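PDB 2YB1: 3',5'-nucleoside bisphosphate phosphatase from Chromobacterium violaceum, which hydrolyses nucleoside 3',5'-bisphosphates to the nucleoside 5'-phosphate and orthophosphate, using three manganese ions. Local coordinates for residues A2-L6 with R29-L33. Numbering follows the deposited sequence.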
loop_
_atom_site.group_PDB
_atom_site.type_symbol
_atom_site.label_atom_id
_atom_site.label_comp_id
_atom_site.label_asym_id
_atom_site.label_seq_id
_atom_site.Cartn_x
_atom_site.Cartn_y
_atom_site.Cartn_z
ATOM N N ALA A 2 -9.000 -16.433 5.546
ATOM C CA ALA A 2 -8.436 -15.893 6.774
ATOM C C ALA A 2 -9.103 -14.569 7.120
ATOM O O ALA A 2 -9.454 -13.790 6.235
ATOM C CB ALA A 2 -6.934 -15.701 6.637
ATOM N N ASN A 3 -9.276 -14.338 8.419
ATOM C CA ASN A 3 -9.935 -13.143 8.962
ATOM C C ASN A 3 -8.968 -12.013 9.306
ATOM O O ASN A 3 -9.185 -11.268 10.264
ATOM C CB ASN A 3 -10.964 -13.438 10.068
ATOM C CG ASN A 3 -10.377 -14.188 11.234
ATOM O OD1 ASN A 3 -9.209 -14.554 11.224
ATOM N ND2 ASN A 3 -11.189 -14.413 12.260
ATOM N N ILE A 4 -7.812 -12.041 8.655
ATOM C CA ILE A 4 -6.746 -11.067 8.845
ATOM C C ILE A 4 -6.591 -10.207 7.581
ATOM O O ILE A 4 -6.662 -10.716 6.464
ATOM C CB ILE A 4 -5.406 -11.799 9.077
ATOM C CG1 ILE A 4 -5.533 -12.823 10.206
ATOM C CG2 ILE A 4 -4.276 -10.813 9.366
ATOM C CD1 ILE A 4 -5.525 -12.214 11.566
ATOM N N ASP A 5 -6.449 -8.894 7.728
ATOM C CA ASP A 5 -6.141 -8.086 6.556
ATOM C C ASP A 5 -5.121 -7.008 6.919
ATOM O O ASP A 5 -5.446 -6.054 7.638
ATOM C CB ASP A 5 -7.437 -7.466 6.019
ATOM C CG ASP A 5 -7.249 -6.777 4.683
ATOM O OD1 ASP A 5 -6.087 -6.670 4.218
ATOM O OD2 ASP A 5 -8.268 -6.342 4.095
ATOM N N LEU A 6 -3.907 -7.156 6.396
ATOM C CA LEU A 6 -2.783 -6.256 6.666
ATOM C C LEU A 6 -2.436 -5.248 5.567
ATOM O O LEU A 6 -1.298 -4.759 5.534
ATOM C CB LEU A 6 -1.542 -7.018 7.165
ATOM C CG LEU A 6 -1.863 -7.998 8.300
ATOM C CD1 LEU A 6 -0.615 -8.721 8.790
ATOM C CD2 LEU A 6 -2.598 -7.298 9.460
ATOM N N ARG A 29 -16.887 -8.376 8.489
ATOM C CA ARG A 29 -16.309 -9.718 8.280
ATOM C C ARG A 29 -15.746 -10.350 9.558
ATOM O O ARG A 29 -15.107 -11.408 9.503
ATOM C CB ARG A 29 -15.204 -9.675 7.216
ATOM C CG ARG A 29 -15.537 -8.865 5.972
ATOM C CD ARG A 29 -16.499 -9.585 5.041
ATOM N NE ARG A 29 -15.800 -10.448 4.091
ATOM C CZ ARG A 29 -15.883 -11.776 4.082
ATOM N NH1 ARG A 29 -16.647 -12.406 4.965
ATOM N NH2 ARG A 29 -15.203 -12.478 3.184
ATOM N N ALA A 30 -15.939 -9.690 10.697
ATOM C CA ALA A 30 -15.417 -10.184 11.979
ATOM C C ALA A 30 -13.925 -10.524 11.899
ATOM O O ALA A 30 -13.516 -11.656 12.198
ATOM C CB ALA A 30 -16.225 -11.402 12.477
ATOM N N PRO A 31 -13.105 -9.538 11.499
ATOM C CA PRO A 31 -11.659 -9.758 11.367
ATOM C C PRO A 31 -10.977 -9.908 12.726
ATOM O O PRO A 31 -11.446 -9.314 13.701
ATOM C CB PRO A 31 -11.173 -8.488 10.659
ATOM C CG PRO A 31 -12.161 -7.420 11.124
ATOM C CD PRO A 31 -13.495 -8.133 11.247
ATOM N N ALA A 32 -9.928 -10.728 12.809
ATOM C CA ALA A 32 -9.152 -10.843 14.049
ATOM C C ALA A 32 -8.010 -9.827 14.138
ATOM O O ALA A 32 -7.469 -9.586 15.213
ATOM C CB ALA A 32 -8.595 -12.270 14.208
ATOM N N LEU A 33 -7.599 -9.285 12.998
ATOM C CA LEU A 33 -6.541 -8.276 12.973
ATOM C C LEU A 33 -6.624 -7.436 11.703
ATOM O O LEU A 33 -6.818 -7.991 10.617
ATOM C CB LEU A 33 -5.178 -8.975 13.051
ATOM C CG LEU A 33 -3.916 -8.119 13.066
ATOM C CD1 LEU A 33 -3.846 -7.295 14.348
ATOM C CD2 LEU A 33 -2.671 -9.011 12.933
HETATM O O HOH W 1 -13.953 -14.047 10.978
#
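The carbonyl oxygen of Asn3 accepts the amide of Ala32, N to O 2.7 Å, in a somewhat bent bond (146° at the hydrogen) whose donor lies a little off the carbonyl plane. Pro31 crowds the same oxygen, its CA standing 3.1 Å from Asn3 O and its ring CB also touching that oxygen. Two residues along, a straighter bond runs from the amide of Asp5 to Leu33 O (3.0 Å, 168° at the hydrogen), and CA of Ile4 adds a CH···O contact to that carbonyl. Chain pairing of this kind, here between Ile4 and Leu33, illustrates how parallel strands are joined in a βαβ unit: strand 4-5 is followed by helix 19-27 and then by strand 33-36 alongside it. On its other side the 2-6 segment is joined through the backbone of Leu6 to Ser245 of strand 242-246, consistent with the barrel-like PHP fold. The backbone of Asp5 is also hydrogen-bonded to that of Ala35, continuing the ladder, while its carboxylate turns away to Ser247, Gly260 and the amide of His7, a manganese ligand. On the face shared by Ile4 and Leu33, CD1 of Ile4 reaches across to Leu33 CB at 3.6 Å. Leu33 holds its CG anti to the backbone N (chi1 -179°), which carries the isopropyl end along so that Leu33 CD2 lies 3.9 Å from Leu6 CD2; Trp273 of helix 272-275 touches all three side chains. At the more open end, the Ala32 methyl sits over the face of the Asn3 amide, with Ala32 CB 3.8 Å from Asn3 OD1, and a water accepts from Asn3 ND2 at 3.1 Å and donates to Ala30 O.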